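Local coordinates for Tetur07g02040 (Tetranychus urticae, PDB 6BDJ), which binds ferric iron and probably opens catechol-type aromatic rings by intradiol cleavage, adding both atoms of molecular oxygen, at residues S35-V40 with N223-P228; E58-I63 with R117-T122; G62-V67 with T132-F137. All blocks are in the same frame, centred on the assembly; numbering follows the deposited sequence.

Overall arrangement
From the N terminus, segment 35-40 crosses the end of strand 218-226, near the end of the modelled chain, so contact 1 closes a long loop that encloses the other two contacts. Contacts 2 and 3 start from one stretch and share Gly-62 and Ile-63: residues 58-63 reach the loop before strand 120-124, whereas 62-67 enter strand 64-73 and pair with strand 130-136. They touch, for instance through Arg-60 and Leu-136, with centres about 9 Å apart. Contact 1 lies about 22 Å from contact 3, centre to centre, yet the sheet links them, because strands 218-226 and 64-73 are neighbours in it.

Contact 1 of 3, residues S35-V40 with N223-P228; sequences SLSPEV and NLAINP
The N-terminal segment of the intradiol dioxygenase beta core is fastened here to the end of strand 218-226, where Ser-37 meets Ala-225 through two hydrogen bonds. The backbone N of Ser-37 donates to Ala-225 O at 2.8 Å, in the carbonyl plane and nearly straight (162°). In return Ala-225 N donates to Ser-37 OG at 3.2 Å. One serine thus answers both backbone polar groups of a single strand residue, its hydroxyl doing the work that a carbonyl would do in a regular strand pair. The torsion about CA-CB makes this possible, for OG is turned beside the serine's own N (chi1 -73°), which sets acceptor and donor together toward Ala-225.

Apolar atoms fill in around the two bonds. Leu-224 CD2 packs 3.4 Å from Ser-37 OG, and the methyl CB of Ala-225 rests against Ser-35 O at 3.3 Å. Leu-36 reaches along the strand with its CD1 branch, which lies 3.8 Å from Ala-225 O and continues past Ile-226 CA toward Asn-227. With the OG of Ser-37 gone, as in an alanine here, the N-H of buried Ala-225 would probably be left without its acceptor.

The flanking residues Leu-224 and Ile-226 bond through their backbones to Asn-70 and Val-72 of strand 64-73 and to Phe-74 just beyond it. Farther along the segment, Pro-38 O accepts from His-160, and Val-40 bonds to the backbone of Ile-161 in strand 157-166; just ahead of it, Cys-34 forms a disulfide with Cys-77. The arrangement is that of an irregular N-terminal arm laid against the beta sandwich of an intradiol dioxygenase.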
loop_
_atom_site.group_PDB
_atom_site.type_symbol
_atom_site.label_atom_id
_atom_site.label_comp_id
_atom_site.label_asym_id
_atom_site.label_seq_id
_atom_site.Cartn_x
_atom_site.Cartn_y
_atom_site.Cartn_z
ATOM N N SER A 35 4.984 14.006 12.565
ATOM C CA SER A 35 4.323 13.281 13.630
ATOM C C SER A 35 4.250 11.820 13.191
ATOM O O SER A 35 4.126 11.518 11.989
ATOM C CB SER A 35 2.934 13.845 13.921
ATOM O OG SER A 35 2.114 13.836 12.768
ATOM N N LEU A 36 4.370 10.932 14.170
ATOM C CA LEU A 36 4.451 9.518 13.926
ATOM C C LEU A 36 3.258 9.045 13.103
ATOM O O LEU A 36 2.109 9.174 13.525
ATOM C CB LEU A 36 4.527 8.776 15.248
ATOM C CG LEU A 36 4.598 7.248 15.201
ATOM C CD1 LEU A 36 5.881 6.777 14.514
ATOM C CD2 LEU A 36 4.454 6.720 16.627
ATOM N N SER A 37 3.540 8.523 11.911
ATOM C CA SER A 37 2.485 7.972 11.072
ATOM C C SER A 37 1.804 6.806 11.778
ATOM O O SER A 37 2.419 6.108 12.579
ATOM C CB SER A 37 3.020 7.559 9.721
ATOM O OG SER A 37 3.301 8.722 8.963
ATOM N N PRO A 38 0.511 6.626 11.527
ATOM C CA PRO A 38 -0.154 5.506 12.147
ATOM C C PRO A 38 0.222 4.193 11.453
ATOM O O PRO A 38 0.571 4.187 10.276
ATOM C CB PRO A 38 -1.619 5.810 11.879
ATOM C CG PRO A 38 -1.589 6.463 10.529
ATOM C CD PRO A 38 -0.381 7.357 10.602
ATOM N N GLU A 39 0.151 3.115 12.220
ATOM C CA GLU A 39 0.269 1.777 11.721
ATOM C C GLU A 39 -1.108 1.167 11.537
ATOM O O GLU A 39 -2.086 1.545 12.212
ATOM C CB GLU A 39 1.024 0.914 12.715
ATOM C CG GLU A 39 2.498 1.234 12.860
ATOM C CD GLU A 39 3.282 0.022 13.338
ATOM O OE1 GLU A 39 3.704 -0.824 12.489
ATOM O OE2 GLU A 39 3.455 -0.076 14.564
ATOM N N VAL A 40 -1.191 0.180 10.652
ATOM C CA VAL A 40 -2.467 -0.482 10.341
ATOM C C VAL A 40 -2.111 -1.937 10.099
ATOM O O VAL A 40 -1.031 -2.233 9.554
ATOM C CB VAL A 40 -3.100 0.086 9.045
ATOM C CG1 VAL A 40 -4.480 -0.515 8.832
ATOM C CG2 VAL A 40 -3.234 1.601 9.105
ATOM N N ASN A 223 3.754 11.420 2.595
ATOM C CA ASN A 223 4.906 11.664 3.434
ATOM C C ASN A 223 4.686 10.872 4.707
ATOM O O ASN A 223 3.641 11.013 5.319
ATOM C CB ASN A 223 5.012 13.164 3.721
ATOM C CG ASN A 223 5.225 13.969 2.461
ATOM O OD1 ASN A 223 5.945 13.536 1.583
ATOM N ND2 ASN A 223 4.610 15.141 2.375
ATOM N N LEU A 224 5.637 10.016 5.079
ATOM C CA LEU A 224 5.556 9.215 6.317
ATOM C C LEU A 224 6.692 9.526 7.291
ATOM O O LEU A 224 7.839 9.779 6.889
ATOM C CB LEU A 224 5.561 7.703 5.991
ATOM C CG LEU A 224 4.400 7.196 5.122
ATOM C CD1 LEU A 224 4.655 5.815 4.532
ATOM C CD2 LEU A 224 3.082 7.224 5.883
ATOM N N ALA A 225 6.339 9.519 8.574
ATOM C CA ALA A 225 7.291 9.575 9.675
ATOM C C ALA A 225 7.188 8.257 10.421
ATOM O O ALA A 225 6.128 7.916 10.940
ATOM C CB ALA A 225 6.965 10.727 10.602
ATOM N N ILE A 226 8.279 7.513 10.469
ATOM C CA ILE A 226 8.297 6.220 11.150
ATOM C C ILE A 226 9.399 6.173 12.214
ATOM O O ILE A 226 10.123 7.132 12.406
ATOM C CB ILE A 226 8.456 5.062 10.132
ATOM C CG1 ILE A 226 9.762 5.184 9.341
ATOM C CG2 ILE A 226 7.276 5.017 9.168
ATOM C CD1 ILE A 226 10.282 3.817 8.979
ATOM N N ASN A 227 9.480 5.053 12.912
ATOM C CA ASN A 227 10.449 4.829 13.952
ATOM C C ASN A 227 11.286 3.615 13.604
ATOM O O ASN A 227 10.814 2.494 13.744
ATOM C CB ASN A 227 9.704 4.601 15.275
ATOM C CG ASN A 227 10.644 4.571 16.467
ATOM O OD1 ASN A 227 11.866 4.672 16.322
ATOM N ND2 ASN A 227 10.086 4.406 17.639
ATOM N N PRO A 228 12.544 3.819 13.143
ATOM C CA PRO A 228 13.372 2.666 12.713
ATOM C C PRO A 228 13.781 1.686 13.820
ATOM O O PRO A 228 14.193 0.565 13.499
ATOM C CB PRO A 228 14.617 3.315 12.085
ATOM C CG PRO A 228 14.633 4.704 12.566
ATOM C CD PRO A 228 13.220 5.098 12.880
#

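Contact 2 of 3, residues E58-I63 with R117-T122; sequences EDRIGI and RFLRGT
A cation-pi stack of Arg-60 on Phe-118 joins two loops of the intradiol dioxygenase beta fold, one leading into strand 64-73 and the other into strand 120-124. The guanidinium lies flat on the phenyl ring, planes 4° apart, with Arg-60 CZ 4.0 Å from the ring centroid of Phe-118. The aliphatic part shares the same face: Arg-60 CD makes a CH-pi contact 3.7 Å from the Phe-118 centroid. Bends at chi2 (-62°) and chi3 (104°) fold the chain over the ring in this way, and Arg-60 CG also packs on Leu-119 CD1.

Asp-59 holds the guanidinium from its edge with a side-on salt bridge, in which Arg-60 NE bonds Asp-59 OD1 and NH2 bonds OD2; NH1 pairs with Asp-91. Held in this way by two aspartates, the guanidinium is probably restrained from turning on the ring. The Phe-118 side chain is about 6 Å from that of the iron ligand Tyr-96.

Glu-58 crosses Phe-118 at about a right angle, its carboxylate paired with Arg-116 and Arg-53. One water completes the join, donating to Glu-58 OE1 at 2.6 Å and accepting from Arg-117 N at 2.9 Å.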
loop_
_atom_site.group_PDB
_atom_site.type_symbol
_atom_site.label_atom_id
_atom_site.label_comp_id
_atom_site.label_asym_id
_atom_site.label_seq_id
_atom_site.Cartn_x
_atom_site.Cartn_y
_atom_site.Cartn_z
ATOM N N GLU A 58 2.843 -5.445 -14.311
ATOM C CA GLU A 58 2.836 -6.698 -15.056
ATOM C C GLU A 58 1.718 -6.613 -16.095
ATOM O O GLU A 58 1.691 -5.660 -16.843
ATOM C CB GLU A 58 2.769 -7.927 -14.130
ATOM C CG GLU A 58 3.952 -8.005 -13.181
ATOM C CD GLU A 58 4.109 -9.338 -12.462
ATOM O OE1 GLU A 58 3.352 -10.294 -12.665
ATOM O OE2 GLU A 58 4.974 -9.402 -11.593
ATOM N N ASP A 59 0.783 -7.560 -16.085
ATOM C CA ASP A 59 -0.315 -7.649 -17.043
ATOM C C ASP A 59 -1.620 -7.025 -16.550
ATOM O O ASP A 59 -2.629 -7.125 -17.232
ATOM C CB ASP A 59 -0.596 -9.129 -17.386
ATOM C CG ASP A 59 -0.911 -9.968 -16.158
ATOM O OD1 ASP A 59 -0.657 -9.488 -15.034
ATOM O OD2 ASP A 59 -1.366 -11.126 -16.285
ATOM N N ARG A 60 -1.616 -6.372 -15.390
ATOM C CA ARG A 60 -2.847 -5.875 -14.828
ATOM C C ARG A 60 -3.324 -4.637 -15.567
ATOM O O ARG A 60 -2.531 -3.855 -16.077
ATOM C CB ARG A 60 -2.668 -5.548 -13.359
ATOM C CG ARG A 60 -2.320 -6.756 -12.511
ATOM C CD ARG A 60 -3.409 -7.800 -12.532
ATOM N NE ARG A 60 -3.097 -8.958 -13.378
ATOM C CZ ARG A 60 -3.871 -10.045 -13.524
ATOM N NH1 ARG A 60 -5.049 -10.126 -12.932
ATOM N NH2 ARG A 60 -3.484 -11.046 -14.317
ATOM N N ILE A 61 -4.635 -4.474 -15.595
ATOM C CA ILE A 61 -5.279 -3.397 -16.332
ATOM C C ILE A 61 -5.875 -2.438 -15.317
ATOM O O ILE A 61 -6.433 -2.863 -14.318
ATOM C CB ILE A 61 -6.361 -3.946 -17.301
ATOM C CG1 ILE A 61 -7.161 -2.834 -17.982
ATOM C CG2 ILE A 61 -7.302 -4.932 -16.620
ATOM C CD1 ILE A 61 -6.329 -1.917 -18.850
ATOM N N GLY A 62 -5.750 -1.143 -15.581
ATOM C CA GLY A 62 -6.376 -0.131 -14.749
ATOM C C GLY A 62 -5.844 1.232 -15.113
ATOM O O GLY A 62 -5.406 1.439 -16.258
ATOM N N ILE A 63 -5.887 2.152 -14.153
ATOM C CA ILE A 63 -5.429 3.510 -14.391
ATOM C C ILE A 63 -4.097 3.674 -13.691
ATOM O O ILE A 63 -3.962 3.395 -12.504
ATOM C CB ILE A 63 -6.456 4.573 -13.956
ATOM C CG1 ILE A 63 -7.664 4.493 -14.907
ATOM C CG2 ILE A 63 -5.835 5.967 -14.027
ATOM C CD1 ILE A 63 -8.900 5.271 -14.502
ATOM N N ARG A 117 2.991 -12.520 -8.921
ATOM C CA ARG A 117 3.425 -11.490 -8.048
ATOM C C ARG A 117 3.136 -10.112 -8.593
ATOM O O ARG A 117 3.753 -9.131 -8.173
ATOM C CB ARG A 117 4.912 -11.644 -7.769
ATOM C CG ARG A 117 5.288 -12.980 -7.107
ATOM C CD ARG A 117 4.699 -13.079 -5.703
ATOM N NE ARG A 117 5.144 -14.330 -5.090
ATOM C CZ ARG A 117 4.463 -15.467 -5.095
ATOM N NH1 ARG A 117 3.274 -15.562 -5.705
ATOM N NH2 ARG A 117 4.985 -16.534 -4.517
ATOM N N PHE A 118 2.157 -10.001 -9.480
ATOM C CA PHE A 118 1.759 -8.704 -9.947
ATOM C C PHE A 118 1.322 -7.844 -8.761
ATOM O O PHE A 118 0.828 -8.352 -7.734
ATOM C CB PHE A 118 0.623 -8.768 -10.998
ATOM C CG PHE A 118 -0.655 -9.451 -10.527
ATOM C CD1 PHE A 118 -1.517 -8.843 -9.622
ATOM C CD2 PHE A 118 -1.018 -10.687 -11.031
ATOM C CE1 PHE A 118 -2.680 -9.473 -9.202
ATOM C CE2 PHE A 118 -2.183 -11.328 -10.626
ATOM C CZ PHE A 118 -3.016 -10.715 -9.714
ATOM N N LEU A 119 1.513 -6.547 -8.960
ATOM C CA LEU A 119 1.145 -5.534 -8.015
ATOM C C LEU A 119 1.786 -5.716 -6.635
ATOM O O LEU A 119 1.194 -5.378 -5.591
ATOM C CB LEU A 119 -0.380 -5.414 -7.953
ATOM C CG LEU A 119 -1.028 -4.939 -9.273
ATOM C CD1 LEU A 119 -2.546 -4.984 -9.213
ATOM C CD2 LEU A 119 -0.592 -3.551 -9.713
ATOM N N ARG A 120 3.023 -6.211 -6.654
ATOM C CA ARG A 120 3.852 -6.294 -5.497
ATOM C C ARG A 120 5.185 -5.759 -5.862
ATOM O O ARG A 120 5.707 -6.061 -6.954
ATOM C CB ARG A 120 3.989 -7.745 -5.065
ATOM C CG ARG A 120 2.666 -8.367 -4.635
ATOM C CD ARG A 120 2.877 -9.822 -4.255
ATOM N NE ARG A 120 1.568 -10.318 -3.846
ATOM C CZ ARG A 120 1.092 -10.289 -2.603
ATOM N NH1 ARG A 120 1.798 -9.801 -1.590
ATOM N NH2 ARG A 120 -0.129 -10.751 -2.370
ATOM N N GLY A 121 5.781 -4.962 -4.986
ATOM C CA GLY A 121 7.192 -4.631 -5.205
ATOM C C GLY A 121 7.855 -4.055 -3.989
ATOM O O GLY A 121 7.165 -3.679 -3.035
ATOM N N THR A 122 9.177 -3.953 -4.080
ATOM C CA THR A 122 10.030 -3.402 -3.058
ATOM C C THR A 122 10.896 -2.336 -3.668
ATOM O O THR A 122 11.386 -2.518 -4.780
ATOM C CB THR A 122 10.949 -4.481 -2.485
ATOM O OG1 THR A 122 10.166 -5.616 -2.102
ATOM C CG2 THR A 122 11.695 -3.957 -1.261
HETATM O O HOH W 1 3.974 -12.555 -11.651
#

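Contact 3 of 3, residues G62-V67 with T132-F137; sequences GIRLNV and TFETLF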
loop_
_atom_site.group_PDB
_atom_site.type_symbol
_atom_site.label_atom_id
_atom_site.label_comp_id
_atom_site.label_asym_id
_atom_site.label_seq_id
_atom_site.Cartn_x
_atom_site.Cartn_y
_atom_site.Cartn_z
ATOM N N GLY A 62 -5.750 -1.143 -15.581
ATOM C CA GLY A 62 -6.376 -0.131 -14.749
ATOM C C GLY A 62 -5.844 1.232 -15.113
ATOM O O GLY A 62 -5.406 1.439 -16.258
ATOM N N ILE A 63 -5.887 2.152 -14.153
ATOM C CA ILE A 63 -5.429 3.510 -14.391
ATOM C C ILE A 63 -4.097 3.674 -13.691
ATOM O O ILE A 63 -3.962 3.395 -12.504
ATOM C CB ILE A 63 -6.456 4.573 -13.956
ATOM C CG1 ILE A 63 -7.664 4.493 -14.907
ATOM C CG2 ILE A 63 -5.835 5.967 -14.027
ATOM C CD1 ILE A 63 -8.900 5.271 -14.502
ATOM N N ARG A 64 -3.124 4.155 -14.445
ATOM C CA ARG A 64 -1.768 4.276 -13.966
ATOM C C ARG A 64 -1.671 5.265 -12.813
ATOM O O ARG A 64 -2.247 6.355 -12.883
ATOM C CB ARG A 64 -0.848 4.659 -15.124
ATOM C CG ARG A 64 -0.453 3.446 -15.960
ATOM C CD ARG A 64 0.666 2.654 -15.289
ATOM N NE ARG A 64 1.876 3.483 -15.232
ATOM C CZ ARG A 64 2.415 4.065 -14.152
ATOM N NH1 ARG A 64 3.489 4.830 -14.314
ATOM N NH2 ARG A 64 1.925 3.903 -12.919
ATOM N N LEU A 65 -0.995 4.837 -11.740
ATOM C CA LEU A 65 -0.756 5.653 -10.564
ATOM C C LEU A 65 0.693 5.510 -10.170
ATOM O O LEU A 65 1.157 4.403 -9.963
ATOM C CB LEU A 65 -1.616 5.167 -9.410
ATOM C CG LEU A 65 -1.385 5.739 -8.009
ATOM C CD1 LEU A 65 -1.449 7.258 -7.999
ATOM C CD2 LEU A 65 -2.439 5.190 -7.047
ATOM N N ASN A 66 1.398 6.628 -10.070
ATOM C CA ASN A 66 2.733 6.677 -9.481
ATOM C C ASN A 66 2.646 7.045 -8.006
ATOM O O ASN A 66 2.153 8.121 -7.647
ATOM C CB ASN A 66 3.600 7.705 -10.197
ATOM C CG ASN A 66 3.944 7.299 -11.619
ATOM O OD1 ASN A 66 3.918 6.128 -11.983
ATOM N ND2 ASN A 66 4.269 8.285 -12.439
ATOM N N VAL A 67 3.155 6.163 -7.161
ATOM C CA VAL A 67 3.112 6.324 -5.721
ATOM C C VAL A 67 4.508 6.705 -5.238
ATOM O O VAL A 67 5.431 5.911 -5.355
ATOM C CB VAL A 67 2.659 5.005 -5.059
ATOM C CG1 VAL A 67 2.828 5.051 -3.538
ATOM C CG2 VAL A 67 1.207 4.696 -5.403
ATOM N N THR A 132 9.646 5.480 -5.306
ATOM C CA THR A 132 8.537 5.687 -6.218
ATOM C C THR A 132 8.195 4.368 -6.866
ATOM O O THR A 132 9.081 3.628 -7.317
ATOM C CB THR A 132 8.863 6.754 -7.276
ATOM O OG1 THR A 132 9.096 8.000 -6.609
ATOM C CG2 THR A 132 7.701 6.936 -8.265
ATOM N N PHE A 133 6.899 4.064 -6.887
ATOM C CA PHE A 133 6.398 2.880 -7.547
ATOM C C PHE A 133 5.475 3.292 -8.693
ATOM O O PHE A 133 4.717 4.243 -8.569
ATOM C CB PHE A 133 5.595 2.039 -6.570
ATOM C CG PHE A 133 6.402 1.420 -5.482
ATOM C CD1 PHE A 133 7.002 0.204 -5.674
ATOM C CD2 PHE A 133 6.491 2.021 -4.239
ATOM C CE1 PHE A 133 7.723 -0.393 -4.663
ATOM C CE2 PHE A 133 7.217 1.435 -3.213
ATOM C CZ PHE A 133 7.841 0.231 -3.429
ATOM N N GLU A 134 5.526 2.545 -9.787
ATOM C CA GLU A 134 4.592 2.707 -10.908
ATOM C C GLU A 134 3.598 1.586 -10.773
ATOM O O GLU A 134 3.949 0.423 -10.951
ATOM C CB GLU A 134 5.314 2.623 -12.252
ATOM C CG GLU A 134 6.403 3.678 -12.397
ATOM C CD GLU A 134 7.055 3.691 -13.770
ATOM O OE1 GLU A 134 7.003 2.676 -14.491
ATOM O OE2 GLU A 134 7.581 4.752 -14.148
ATOM N N THR A 135 2.374 1.937 -10.403
ATOM C CA THR A 135 1.365 0.958 -10.092
ATOM C C THR A 135 0.068 1.352 -10.740
ATOM O O THR A 135 0.056 2.110 -11.708
ATOM C CB THR A 135 1.251 0.740 -8.571
ATOM O OG1 THR A 135 0.348 -0.329 -8.303
ATOM C CG2 THR A 135 0.833 1.985 -7.819
ATOM N N LEU A 136 -1.026 0.763 -10.281
ATOM C CA LEU A 136 -2.342 1.146 -10.745
ATOM C C LEU A 136 -3.145 1.597 -9.544
ATOM O O LEU A 136 -2.867 1.192 -8.416
ATOM C CB LEU A 136 -3.031 -0.051 -11.399
ATOM C CG LEU A 136 -2.334 -0.727 -12.595
ATOM C CD1 LEU A 136 -3.144 -1.950 -13.000
ATOM C CD2 LEU A 136 -2.162 0.220 -13.777
ATOM N N PHE A 137 -4.170 2.397 -9.785
ATOM C CA PHE A 137 -5.166 2.607 -8.755
ATOM C C PHE A 137 -5.753 1.224 -8.351
ATOM O O PHE A 137 -6.126 0.439 -9.213
ATOM C CB PHE A 137 -6.238 3.582 -9.216
ATOM C CG PHE A 137 -7.121 4.039 -8.100
ATOM C CD1 PHE A 137 -8.198 3.261 -7.707
ATOM C CD2 PHE A 137 -6.849 5.211 -7.403
ATOM C CE1 PHE A 137 -9.006 3.643 -6.649
ATOM C CE2 PHE A 137 -7.648 5.600 -6.334
ATOM C CZ PHE A 137 -8.717 4.809 -5.948
#
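The guanidinium of Arg-64 has Glu-134 CB over one face, 3.5 Å from NH1, while at its edge lie two oxygens, Asn-66 OD1 and Thr-135 O. NH1 donates to Asn-66 OD1 at 2.7 Å, and NH2 reaches across to a lone pair of Thr-135 O at 2.9 Å. Bends at chi2 (-80°) and chi3 (-65°) curl the arginine back over the strand pair, although its CB points away from it. The amide of Asn-66 runs side by side with the carboxylate of Glu-134, their planes 15° apart. Arg-64 NH1 stays 4.1 Å from Glu-134 OE2, beyond a salt bridge, and the carboxylate bonds Asn-55 instead. The Phe-133 ring turns its edge to Val-67 O.

Beneath this polar group the strands form an antiparallel pair. Leu-65 with Thr-135 and Val-67 with Phe-133 are the hydrogen-bonded pairs; Phe-137 N adds a further bond to Ile-63 O. Thr-135 O is doubly held, since Leu-65 N also donates to it, from above the carbonyl plane. On the face carrying Leu-65, Val-67 CG2 meets Thr-135 CG2 at 3.7 Å. At the start of the pair Leu-136 CD1 lies 3.8 Å from Gly-62 N, where a side chain on the glycine would be tight.

Strand 64-73 runs between strands 218-226 and 130-136, the latter outermost within the chain's sheet. Phe-133 packs on Val-85 and Ile-87 of strand 84-88, and Phe-137 meets the ring of Phe-166 at the end of strand 157-166.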